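Long-range contacts in purine nucleosidase, (IunH-1) (Sulfolobus solfataricus, PDB 3T8J), which belongs to the nucleosidase clan, folds as an alpha/beta protein around a mixed central sheet, and holds a sodium ion in this crystal structure: residues E76-G80 with H220-Y224; I121-T125 with N164-D168; L124-A128 with A171-F176. All blocks are in the same frame, centred on the assembly; numbering follows the deposited sequence.

Along the chain, interactions 2 and 3 both fall between the two segments of interaction 1. Interactions 2 and 3 start from one stretch, share Leu124 and Thr125, and have centres about 8 Å apart. Their second segments lie on the successive helices 163-167 and 169-177, where Ile165 packs on Ala172. Interaction 2 supplies Ile121 and Ser122 to the sodium site, and interaction 3 continues from it into helix-helix packing beside the central sheet. Interaction 1 joins helices 76-79 and 209-227, its centre about 19 Å from that of interaction 2 and the nearest atoms about 8 Å apart. Ion-site loop and helix packing thus form one continuous buried region, with interaction 1 apart, against the second subunit.

Interaction 1: E76-G80 with H220-Y224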
ATOM      1  N   GLU A  76     -13.584 -25.622  -0.394  0.50 24.31           N
ATOM      2  CA  GLU A  76     -14.248 -26.921  -0.526  0.50 25.34           C
ATOM      3  C   GLU A  76     -14.276 -27.394  -1.987  0.50 25.50           C
ATOM      4  O   GLU A  76     -14.399 -28.596  -2.232  0.50 26.96           O
ATOM      5  CB  GLU A  76     -15.639 -26.909   0.138  0.50 26.16           C
ATOM      6  CG  GLU A  76     -15.525 -26.836   1.681  0.50 25.82           C
ATOM      7  CD  GLU A  76     -16.763 -26.311   2.396  0.50 27.62           C
ATOM      8  OE1 GLU A  76     -17.863 -26.359   1.818  0.50 28.53           O
ATOM      9  OE2 GLU A  76     -16.636 -25.850   3.557  0.50 24.12           O
ATOM     10  N   LYS A  77     -14.123 -26.486  -2.957  1.00 25.17           N
ATOM     11  CA  LYS A  77     -13.990 -26.917  -4.361  1.00 26.50           C
ATOM     12  C   LYS A  77     -12.727 -27.779  -4.557  1.00 26.93           C
ATOM     13  O   LYS A  77     -12.680 -28.672  -5.413  1.00 28.66           O
ATOM     14  CB  LYS A  77     -14.021 -25.723  -5.330  1.00 27.15           C
ATOM     15  CG  LYS A  77     -12.801 -24.789  -5.276  1.00 26.61           C
ATOM     16  CD  LYS A  77     -12.940 -23.608  -6.210  1.00 27.31           C
ATOM     17  CE  LYS A  77     -11.771 -22.630  -6.127  1.00 27.76           C
ATOM     18  NZ  LYS A  77     -11.970 -21.510  -7.124  1.00 29.04           N
ATOM     19  N   VAL A  78     -11.678 -27.475  -3.777  1.00 25.33           N
ATOM     20  CA  VAL A  78     -10.411 -28.160  -3.900  1.00 25.98           C
ATOM     21  C   VAL A  78     -10.421 -29.501  -3.163  1.00 25.75           C
ATOM     22  O   VAL A  78      -9.920 -30.498  -3.688  1.00 27.56           O
ATOM     23  CB  VAL A  78      -9.260 -27.260  -3.325  1.00 24.87           C
ATOM     24  CG1 VAL A  78      -7.916 -28.013  -3.322  1.00 25.97           C
ATOM     25  CG2 VAL A  78      -9.125 -25.927  -4.101  1.00 25.90           C
ATOM     26  N   HIS A  79     -10.978 -29.526  -1.954  1.00 30.89           N
ATOM     27  CA  HIS A  79     -10.856 -30.684  -1.035  1.00 31.01           C
ATOM     28  C   HIS A  79     -12.150 -31.471  -0.829  1.00 33.79           C
ATOM     29  O   HIS A  79     -12.136 -32.489  -0.142  1.00 35.75           O
ATOM     30  CB  HIS A  79     -10.358 -30.229   0.353  1.00 29.06           C
ATOM     31  CG  HIS A  79      -9.056 -29.496   0.320  1.00 29.17           C
ATOM     32  ND1 HIS A  79      -7.839 -30.144   0.239  1.00 28.23           N
ATOM     33  CD2 HIS A  79      -8.776 -28.171   0.338  1.00 29.74           C
ATOM     34  CE1 HIS A  79      -6.867 -29.248   0.206  1.00 29.91           C
ATOM     35  NE2 HIS A  79      -7.408 -28.040   0.253  1.00 31.22           N
ATOM     36  N   GLY A  80     -13.252 -31.009  -1.398  1.00 33.72           N
ATOM     37  CA  GLY A  80     -14.587 -31.556  -1.097  1.00 35.35           C
ATOM     38  C   GLY A  80     -15.228 -30.876   0.103  1.00 34.23           C
ATOM     39  O   GLY A  80     -14.537 -30.292   0.937  1.00 32.31           O
ATOM     40  N   HIS A 220     -11.091 -36.747  -4.909  1.00 32.30           N
ATOM     41  CA  HIS A 220     -11.595 -35.411  -5.308  1.00 31.43           C
ATOM     42  C   HIS A 220     -10.436 -34.438  -5.507  1.00 29.55           C
ATOM     43  O   HIS A 220     -10.393 -33.731  -6.504  1.00 30.35           O
ATOM     44  CB  HIS A 220     -12.603 -34.865  -4.264  1.00 31.44           C
ATOM     45  CG  HIS A 220     -13.131 -33.493  -4.575  1.00 31.97           C
ATOM     46  ND1 HIS A 220     -14.446 -33.248  -4.906  1.00 35.50           N
ATOM     47  CD2 HIS A 220     -12.516 -32.283  -4.579  1.00 31.30           C
ATOM     48  CE1 HIS A 220     -14.615 -31.955  -5.136  1.00 35.59           C
ATOM     49  NE2 HIS A 220     -13.453 -31.347  -4.935  1.00 32.91           N
ATOM     50  N   TYR A 221      -9.507 -34.417  -4.547  1.00 27.89           N
ATOM     51  CA  TYR A 221      -8.329 -33.550  -4.596  1.00 26.46           C
ATOM     52  C   TYR A 221      -7.458 -33.826  -5.813  1.00 26.55           C
ATOM     53  O   TYR A 221      -6.960 -32.896  -6.458  1.00 27.01           O
ATOM     54  CB  TYR A 221      -7.511 -33.766  -3.325  1.00 25.36           C
ATOM     55  CG  TYR A 221      -6.314 -32.864  -3.085  1.00 24.58           C
ATOM     56  CD1 TYR A 221      -6.450 -31.492  -3.070  1.00 24.53           C
ATOM     57  CD2 TYR A 221      -5.061 -33.406  -2.765  1.00 26.71           C
ATOM     58  CE1 TYR A 221      -5.353 -30.664  -2.772  1.00 27.37           C
ATOM     59  CE2 TYR A 221      -3.975 -32.580  -2.457  1.00 28.14           C
ATOM     60  CZ  TYR A 221      -4.138 -31.224  -2.474  1.00 29.04           C
ATOM     61  OH  TYR A 221      -3.071 -30.387  -2.170  1.00 29.30           O
ATOM     62  N   ARG A 222      -7.279 -35.100  -6.142  1.00 27.32           N
ATOM     63  CA  ARG A 222      -6.511 -35.476  -7.325  1.00 28.63           C
ATOM     64  C   ARG A 222      -7.150 -34.967  -8.632  1.00 30.92           C
ATOM     65  O   ARG A 222      -6.467 -34.406  -9.515  1.00 31.94           O
ATOM     66  CB  ARG A 222      -6.325 -36.989  -7.357  1.00 29.75           C
ATOM     67  CG  ARG A 222      -5.473 -37.501  -8.506  1.00 31.42           C
ATOM     68  CD  ARG A 222      -5.321 -39.025  -8.459  1.00 33.57           C
ATOM     69  NE  ARG A 222      -4.401 -39.507  -9.502  1.00 37.12           N
ATOM     70  CZ  ARG A 222      -3.066 -39.507  -9.403  1.00 37.20           C
ATOM     71  NH1 ARG A 222      -2.450 -39.067  -8.309  1.00 35.23           N
ATOM     72  NH2 ARG A 222      -2.330 -39.943 -10.415  1.00 41.80           N
ATOM     73  N   GLN A 223      -8.464 -35.149  -8.773  1.00 32.31           N
ATOM     74  CA  GLN A 223      -9.158 -34.642  -9.951  1.00 34.81           C
ATOM     75  C   GLN A 223      -8.988 -33.127 -10.086  1.00 32.79           C
ATOM     76  O   GLN A 223      -8.713 -32.624 -11.183  1.00 33.90           O
ATOM     77  CB  GLN A 223     -10.662 -35.013  -9.921  1.00 37.34           C
ATOM     78  CG  GLN A 223     -11.414 -34.816 -11.238  1.00 45.00           C
ATOM     79  CD  GLN A 223     -11.778 -33.357 -11.580  1.00 48.49           C
ATOM     80  OE1 GLN A 223     -11.961 -32.504 -10.698  1.00 49.33           O
ATOM     81  NE2 GLN A 223     -11.911 -33.084 -12.870  1.00 50.01           N
ATOM     82  N   TYR A 224      -9.129 -32.399  -8.974  1.00 30.67           N
ATOM     83  CA  TYR A 224      -9.061 -30.950  -9.024  1.00 29.95           C
ATOM     84  C   TYR A 224      -7.633 -30.521  -9.331  1.00 29.95           C
ATOM     85  O   TYR A 224      -7.393 -29.635 -10.159  1.00 29.66           O
ATOM     86  CB  TYR A 224      -9.504 -30.336  -7.694  1.00 29.52           C
ATOM     87  CG  TYR A 224      -9.473 -28.835  -7.706  1.00 28.98           C
ATOM     88  CD1 TYR A 224     -10.592 -28.097  -8.027  1.00 30.81           C
ATOM     89  CD2 TYR A 224      -8.302 -28.148  -7.378  1.00 29.14           C
ATOM     90  CE1 TYR A 224     -10.572 -26.725  -8.064  1.00 34.74           C
ATOM     91  CE2 TYR A 224      -8.268 -26.775  -7.415  1.00 30.05           C
ATOM     92  CZ  TYR A 224      -9.396 -26.064  -7.737  1.00 31.71           C
ATOM     93  OH  TYR A 224      -9.375 -24.690  -7.759  1.00 35.58           O
TER
HETATM   94  O   HOH W   1     -11.183 -23.270  -9.424  1.00 25.88           O
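Lys77 meets helix 209-227 with both its backbone and its side chain. Its carbonyl O accepts a hydrogen bond from His220 NE2 at 2.8 Å, nearly straight at 168°. The oxygen lies in the plane of the imidazole, whereas the nitrogen approaches well above the carbonyl plane. With CG set between the backbone N and the carbonyl carbon (chi1 69°) and the chain extended beyond it, the lysine runs out past the Tyr224 ring. There NZ donates to a water at 3.0 Å, and this water donates to Tyr224 OH at 2.8 Å; both polar ends also bind Asp280 of the second subunit.

Val78 divides its two methyls between two tyrosines. CG2 sits over the face of Tyr224, 3.9 Å from the ring centroid, a CH-pi contact, while CG1 lies 3.7 Å from Tyr221 CE1. Its carbonyl O, buried without a hydrogen-bond partner in the model, faces Tyr221 CA at 3.6 Å in a CA-H...O contact and also lies near the plane of the His220 ring, at its edge.

His79 runs alongside Tyr221 in the same direction. The rings are nearly parallel, 18° between planes, but slid so far that they barely overlap, with centroids 5.1 Å apart; His79 ND1 bonds to Glu12.

Gly80, which leaves helical geometry with positive phi, places CA 4.0 Å from the His220 ring centroid, almost on the ring normal.

The short helix 76-79 thus packs against three aromatic side chains of helix 209-227. The His220 bond requires a proton on NE2 and, with Gly80 over the ring, restricts how that imidazole can turn. The weak CH contact to Val78 O probably offsets only part of the cost of burying it.

Interaction 2: I121-T125 with N164-D168; sequences ISPLT and NIWVD. With NA (sodium ion), chain B.
Asn164 packs its side chain against Ser122 and Pro123, in the loop that leaves the C-terminal end of strand 116-120, one of the parallel strands of a Rossmann-like alpha/beta sheet. From CB, which borders the Ser122 carbonyl group, the side chain turns to put CG opposite its own carbonyl carbon (chi1 -72°). This lays CG 3.5 Å from Ser122 C. At the tip the amide divides: OD1 rests 3.5 Å from Pro123 CD, the two side chains crossing at about a right angle, and ND2 comes to 3.2 Å from Ile121 O. ND2 donates a hydrogen bond to the carbonyl O of Met147, at the end of the adjacent strand 141-147.

One turn further along helix 163-167, Val167 CG1 covers Pro123 CG at 3.7 Å. Between the backbones a single water is gripped by three bonds: it accepts from Leu124 N and donates to the carbonyl oxygens of Asn164 and Asp168. Thr125 and Asp168 close the far end at about a right angle, with OG1 and OD2 2.7 Å apart; Glu35 also lies within reach of the hydroxyl, so its proton cannot be assigned to one carboxylate. The other oxygen, Asp168 OD1, caps Ala171 N at the start of helix 169-177, while OD2 additionally receives Leu68 N.

At the opposite end the same loop forms part of the sodium site, completed by Asp9, Asp14 and a water. Asn164 is thus a second-shell neighbour of the ion, its amide lying beside the Ile121-Ser122 peptide. The ion is bound by the backbone O of Ile121 at 2.3 Å and by Ser122 OG at 2.5 Å.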
ATOM      1  N   ILE A 121       1.199 -26.921   9.525  1.00 18.84           N
ATOM      2  CA  ILE A 121       0.785 -27.298   8.158  1.00 19.31           C
ATOM      3  C   ILE A 121      -0.478 -26.571   7.691  1.00 19.49           C
ATOM      4  O   ILE A 121      -1.140 -27.008   6.759  1.00 20.37           O
ATOM      5  CB  ILE A 121       0.644 -28.838   8.001  1.00 20.19           C
ATOM      6  CG1 ILE A 121      -0.208 -29.467   9.110  1.00 19.99           C
ATOM      7  CG2 ILE A 121       2.040 -29.492   7.995  1.00 21.34           C
ATOM      8  CD1 ILE A 121      -0.680 -30.921   8.811  1.00 23.55           C
ATOM      9  N   SER A 122      -0.797 -25.468   8.346  1.00 18.28           N
ATOM     10  CA  SER A 122      -2.038 -24.717   8.163  1.00 18.48           C
ATOM     11  C   SER A 122      -1.796 -23.219   8.324  1.00 17.96           C
ATOM     12  O   SER A 122      -0.670 -22.794   8.691  1.00 17.28           O
ATOM     13  CB  SER A 122      -3.049 -25.208   9.214  1.00 19.91           C
ATOM     14  OG  SER A 122      -3.117 -26.646   9.216  1.00 20.64           O
ATOM     15  N   PRO A 123      -2.821 -22.381   8.128  1.00 16.55           N
ATOM     16  CA  PRO A 123      -2.660 -20.957   8.472  1.00 16.90           C
ATOM     17  C   PRO A 123      -2.146 -20.762   9.922  1.00 16.47           C
ATOM     18  O   PRO A 123      -2.429 -21.570  10.794  1.00 16.92           O
ATOM     19  CB  PRO A 123      -4.057 -20.382   8.245  1.00 17.08           C
ATOM     20  CG  PRO A 123      -4.650 -21.278   7.193  1.00 17.21           C
ATOM     21  CD  PRO A 123      -4.163 -22.641   7.586  1.00 16.43           C
ATOM     22  N   LEU A 124      -1.385 -19.696  10.163  1.00 16.47           N
ATOM     23  CA  LEU A 124      -0.572 -19.580  11.367  1.00 17.10           C
ATOM     24  C   LEU A 124      -1.226 -18.834  12.558  1.00 16.49           C
ATOM     25  O   LEU A 124      -0.583 -18.475  13.556  1.00 16.97           O
ATOM     26  CB  LEU A 124       0.780 -18.963  10.976  1.00 17.05           C
ATOM     27  CG  LEU A 124       1.697 -19.866  10.133  1.00 18.70           C
ATOM     28  CD1 LEU A 124       2.856 -19.065   9.475  1.00 19.22           C
ATOM     29  CD2 LEU A 124       2.312 -20.988  10.944  1.00 20.17           C
ATOM     30  N   THR A 125      -2.537 -18.650  12.479  1.00 16.24           N
ATOM     31  CA  THR A 125      -3.273 -17.850  13.452  1.00 16.51           C
ATOM     32  C   THR A 125      -3.102 -18.321  14.908  1.00 16.94           C
ATOM     33  O   THR A 125      -2.951 -17.488  15.794  1.00 17.89           O
ATOM     34  CB  THR A 125      -4.778 -17.760  13.046  1.00 16.73           C
ATOM     35  OG1 THR A 125      -4.859 -17.502  11.639  1.00 16.36           O
ATOM     36  CG2 THR A 125      -5.453 -16.643  13.830  1.00 17.88           C
ATOM     37  N   ASN A 164      -1.790 -21.201   2.899  1.00 17.25           N
ATOM     38  CA  ASN A 164      -1.630 -21.062   4.365  1.00 17.63           C
ATOM     39  C   ASN A 164      -1.182 -19.647   4.748  1.00 18.12           C
ATOM     40  O   ASN A 164      -1.719 -19.055   5.686  1.00 18.25           O
ATOM     41  CB  ASN A 164      -0.626 -22.073   4.917  1.00 18.26           C
ATOM     42  CG  ASN A 164      -1.165 -23.482   4.917  1.00 18.92           C
ATOM     43  OD1 ASN A 164      -2.382 -23.697   4.824  1.00 19.49           O
ATOM     44  ND2 ASN A 164      -0.262 -24.483   5.046  1.00 19.32           N
ATOM     45  N   ILE A 165      -0.210 -19.104   4.012  1.00 17.88           N
ATOM     46  CA  ILE A 165       0.270 -17.747   4.296  1.00 17.21           C
ATOM     47  C   ILE A 165      -0.780 -16.703   3.908  1.00 16.98           C
ATOM     48  O   ILE A 165      -1.048 -15.749   4.656  1.00 17.30           O
ATOM     49  CB  ILE A 165       1.608 -17.456   3.584  1.00 17.39           C
ATOM     50  CG1 ILE A 165       2.656 -18.534   3.911  1.00 18.19           C
ATOM     51  CG2 ILE A 165       2.159 -16.022   3.931  1.00 17.96           C
ATOM     52  CD1 ILE A 165       2.992 -18.656   5.403  1.00 20.78           C
ATOM     53  N   TRP A 166      -1.411 -16.877   2.734  1.00 16.75           N
ATOM     54  CA  TRP A 166      -2.421 -15.932   2.250  1.00 16.45           C
ATOM     55  C   TRP A 166      -3.649 -15.807   3.211  1.00 15.87           C
ATOM     56  O   TRP A 166      -4.190 -14.711   3.385  1.00 15.85           O
ATOM     57  CB  TRP A 166      -2.903 -16.377   0.844  1.00 17.10           C
ATOM     58  CG  TRP A 166      -3.971 -15.510   0.267  1.00 16.65           C
ATOM     59  CD1 TRP A 166      -3.819 -14.386  -0.518  1.00 17.43           C
ATOM     60  CD2 TRP A 166      -5.386 -15.697   0.410  1.00 18.38           C
ATOM     61  NE1 TRP A 166      -5.045 -13.848  -0.842  1.00 19.96           N
ATOM     62  CE2 TRP A 166      -6.023 -14.634  -0.274  1.00 19.36           C
ATOM     63  CE3 TRP A 166      -6.180 -16.647   1.078  1.00 19.00           C
ATOM     64  CZ2 TRP A 166      -7.406 -14.510  -0.324  1.00 21.17           C
ATOM     65  CZ3 TRP A 166      -7.551 -16.513   1.017  1.00 20.88           C
ATOM     66  CH2 TRP A 166      -8.148 -15.450   0.329  1.00 20.68           C
ATOM     67  N   VAL A 167      -4.091 -16.912   3.796  1.00 16.12           N
ATOM     68  CA  VAL A 167      -5.300 -16.897   4.669  1.00 16.74           C
ATOM     69  C   VAL A 167      -5.132 -15.902   5.806  1.00 16.69           C
ATOM     70  O   VAL A 167      -6.022 -15.100   6.107  1.00 16.95           O
ATOM     71  CB  VAL A 167      -5.652 -18.292   5.185  1.00 16.61           C
ATOM     72  CG1 VAL A 167      -6.599 -18.231   6.406  1.00 18.54           C
ATOM     73  CG2 VAL A 167      -6.276 -19.164   4.055  1.00 19.09           C
ATOM     74  N   ASP A 168      -3.936 -15.928   6.408  1.00 16.05           N
ATOM     75  CA  ASP A 168      -3.628 -15.042   7.534  1.00 15.33           C
ATOM     76  C   ASP A 168      -2.191 -14.552   7.450  1.00 15.86           C
ATOM     77  O   ASP A 168      -1.315 -15.073   8.132  1.00 16.50           O
ATOM     78  CB  ASP A 168      -3.963 -15.659   8.888  1.00 15.84           C
ATOM     79  CG  ASP A 168      -4.011 -14.620  10.004  1.00 16.57           C
ATOM     80  OD1 ASP A 168      -3.546 -13.476   9.782  1.00 16.83           O
ATOM     81  OD2 ASP A 168      -4.517 -14.926  11.115  1.00 17.32           O
TER
HETATM   82 NA    NA B 401      -3.224 -27.872   7.067  1.00 24.44          NA
HETATM   83  O   HOH W   2      -0.818 -17.849   7.989  1.00 12.75           O
HETATM   84  O   HOH W   3      -3.744 -28.659   4.910  1.00 21.68           O

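Interaction 3: L124-A128 with A171-F176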
ATOM      1  N   LEU A 124      -1.385 -19.696  10.163  1.00 16.47           N
ATOM      2  CA  LEU A 124      -0.572 -19.580  11.367  1.00 17.10           C
ATOM      3  C   LEU A 124      -1.226 -18.834  12.558  1.00 16.49           C
ATOM      4  O   LEU A 124      -0.583 -18.475  13.556  1.00 16.97           O
ATOM      5  CB  LEU A 124       0.780 -18.963  10.976  1.00 17.05           C
ATOM      6  CG  LEU A 124       1.697 -19.866  10.133  1.00 18.70           C
ATOM      7  CD1 LEU A 124       2.856 -19.065   9.475  1.00 19.22           C
ATOM      8  CD2 LEU A 124       2.312 -20.988  10.944  1.00 20.17           C
ATOM      9  N   THR A 125      -2.537 -18.650  12.479  1.00 16.24           N
ATOM     10  CA  THR A 125      -3.273 -17.850  13.452  1.00 16.51           C
ATOM     11  C   THR A 125      -3.102 -18.321  14.908  1.00 16.94           C
ATOM     12  O   THR A 125      -2.951 -17.488  15.794  1.00 17.89           O
ATOM     13  CB  THR A 125      -4.778 -17.760  13.046  1.00 16.73           C
ATOM     14  OG1 THR A 125      -4.859 -17.502  11.639  1.00 16.36           O
ATOM     15  CG2 THR A 125      -5.453 -16.643  13.830  1.00 17.88           C
ATOM     16  N   ASN A 126      -3.181 -19.629  15.171  1.00 17.38           N
ATOM     17  CA  ASN A 126      -3.077 -20.114  16.557  1.00 17.51           C
ATOM     18  C   ASN A 126      -1.687 -19.894  17.131  1.00 17.47           C
ATOM     19  O   ASN A 126      -1.555 -19.525  18.300  1.00 19.07           O
ATOM     20  CB  ASN A 126      -3.433 -21.595  16.676  1.00 18.37           C
ATOM     21  CG  ASN A 126      -4.894 -21.863  16.462  1.00 19.39           C
ATOM     22  OD1 ASN A 126      -5.723 -21.031  16.772  1.00 20.73           O
ATOM     23  ND2 ASN A 126      -5.212 -23.057  15.946  1.00 20.45           N
ATOM     24  N   LEU A 127      -0.652 -20.161  16.319  1.00 16.99           N
ATOM     25  CA  LEU A 127       0.733 -19.962  16.820  1.00 17.69           C
ATOM     26  C   LEU A 127       0.984 -18.488  17.064  1.00 18.12           C
ATOM     27  O   LEU A 127       1.678 -18.127  18.041  1.00 18.51           O
ATOM     28  CB  LEU A 127       1.763 -20.586  15.876  1.00 17.34           C
ATOM     29  CG  LEU A 127       3.232 -20.512  16.311  1.00 18.15           C
ATOM     30  CD1 LEU A 127       3.428 -21.276  17.603  1.00 18.78           C
ATOM     31  CD2 LEU A 127       4.129 -21.093  15.212  1.00 20.00           C
ATOM     32  N   ALA A 128       0.508 -17.607  16.187  1.00 17.62           N
ATOM     33  CA  ALA A 128       0.641 -16.174  16.395  1.00 17.37           C
ATOM     34  C   ALA A 128      -0.046 -15.722  17.673  1.00 18.15           C
ATOM     35  O   ALA A 128       0.541 -14.958  18.441  1.00 19.41           O
ATOM     36  CB  ALA A 128       0.104 -15.377  15.182  1.00 17.23           C
ATOM     37  N   ALA A 171      -0.769 -13.102  10.820  1.00 17.35           N
ATOM     38  CA  ALA A 171      -0.270 -14.172  11.676  1.00 16.83           C
ATOM     39  C   ALA A 171       1.093 -14.677  11.173  1.00 17.37           C
ATOM     40  O   ALA A 171       2.006 -14.903  11.984  1.00 17.10           O
ATOM     41  CB  ALA A 171      -1.301 -15.354  11.777  1.00 17.74           C
ATOM     42  N   ALA A 172       1.245 -14.859   9.864  1.00 17.19           N
ATOM     43  CA  ALA A 172       2.513 -15.342   9.293  1.00 16.92           C
ATOM     44  C   ALA A 172       3.621 -14.355   9.583  1.00 17.83           C
ATOM     45  O   ALA A 172       4.721 -14.753   9.935  1.00 18.20           O
ATOM     46  CB  ALA A 172       2.382 -15.588   7.774  1.00 17.89           C
ATOM     47  N   LYS A 173       3.337 -13.076   9.397  1.00 17.95           N
ATOM     48  CA  LYS A 173       4.369 -12.043   9.628  1.00 18.44           C
ATOM     49  C   LYS A 173       4.810 -12.083  11.082  1.00 18.77           C
ATOM     50  O   LYS A 173       6.035 -12.015  11.385  1.00 19.42           O
ATOM     51  CB  LYS A 173       3.844 -10.652   9.250  1.00 19.23           C
ATOM     52  CG  LYS A 173       4.922  -9.560   9.238  1.00 23.49           C
ATOM     53  CD  LYS A 173       4.420  -8.307   8.456  1.00 27.74           C
ATOM     54  CE  LYS A 173       5.527  -7.423   7.923  1.00 31.81           C
ATOM     55  NZ  LYS A 173       6.255  -7.916   6.702  1.00 34.18           N
ATOM     56  N   ILE A 174       3.867 -12.200  12.013  1.00 18.55           N
ATOM     57  CA  ILE A 174       4.203 -12.314  13.445  1.00 18.77           C
ATOM     58  C   ILE A 174       5.111 -13.523  13.711  1.00 19.38           C
ATOM     59  O   ILE A 174       6.138 -13.417  14.391  1.00 19.68           O
ATOM     60  CB  ILE A 174       2.907 -12.399  14.300  1.00 19.17           C
ATOM     61  CG1 ILE A 174       2.205 -11.048  14.278  1.00 19.43           C
ATOM     62  CG2 ILE A 174       3.219 -12.834  15.751  1.00 20.26           C
ATOM     63  CD1 ILE A 174       0.708 -11.161  14.733  1.00 20.94           C
ATOM     64  N   VAL A 175       4.799 -14.667  13.138  1.00 18.83           N
ATOM     65  CA  VAL A 175       5.551 -15.895  13.371  1.00 18.67           C
ATOM     66  C   VAL A 175       6.979 -15.783  12.799  1.00 19.97           C
ATOM     67  O   VAL A 175       7.942 -16.179  13.465  1.00 21.19           O
ATOM     68  CB  VAL A 175       4.778 -17.106  12.805  1.00 18.83           C
ATOM     69  CG1 VAL A 175       5.662 -18.340  12.671  1.00 19.82           C
ATOM     70  CG2 VAL A 175       3.585 -17.381  13.727  1.00 18.75           C
ATOM     71  N   PHE A 176       7.088 -15.234  11.584  1.00 20.28           N
ATOM     72  CA  PHE A 176       8.386 -15.120  10.916  1.00 20.79           C
ATOM     73  C   PHE A 176       9.270 -14.054  11.542  1.00 23.23           C
ATOM     74  O   PHE A 176      10.481 -14.091  11.295  1.00 25.93           O
ATOM     75  CB  PHE A 176       8.226 -14.964   9.391  1.00 20.70           C
ATOM     76  CG  PHE A 176       8.062 -16.260   8.673  1.00 20.83           C
ATOM     77  CD1 PHE A 176       6.840 -16.920   8.680  1.00 21.45           C
ATOM     78  CD2 PHE A 176       9.095 -16.830   7.974  1.00 21.87           C
ATOM     79  CE1 PHE A 176       6.666 -18.126   8.017  1.00 21.67           C
ATOM     80  CE2 PHE A 176       8.938 -18.045   7.340  1.00 23.18           C
ATOM     81  CZ  PHE A 176       7.704 -18.681   7.336  1.00 22.33           C
TER
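Leu124 sets CG opposite its carbonyl carbon (chi1 -70°) and continues nearly extended (chi2 165°), which carries CD1 across to helix 169-177. That methyl stops 3.7 Å from Ala172 CA and also meets the edge of the Phe176 ring, 4.2 Å from CE1. On the facing helix, at Val175, chi1 of 164° puts CG1 anti to the backbone N and leaves CG2 beside that N, facing the first turn of helix 125-133. There CG2 lies 3.9 Å from Ala128 N and 4.0 Å from Leu127 CD2, the Leu127 and Val175 side chains crossing at about a right angle.

Small residues occupy the closest part of the interface. Ala171 CB abuts the peptide between Leu124 and Thr125, 3.6 Å from Thr125 N, and Ala128 CB meets Ala171 CB at 3.7 Å. Consequently the CA atoms of Thr125 and Ala171 come within 5.1 Å. Ile174 CG2 also borders Ala128, 4.1 Å from its CB. No hydrogen bond crosses between the segments; the backbone amide of Ala128 bonds to Leu124 O inside its own turn, so the join is apolar packing of buried side chains.

The two helices each lead on to further layers of the fold. Asn126, turned from the interface, packs on helix 101-111 and bonds to Asp7 and Ile33 of the parallel strands. Beyond the second helix, Phe176 rests on Ile182 and Met184 of strand 182-185 and, with Ala172, on Ile261 of strand 251-261, while Lys173 and Ile174 touch Leu69 and Leu68 of the third subunit.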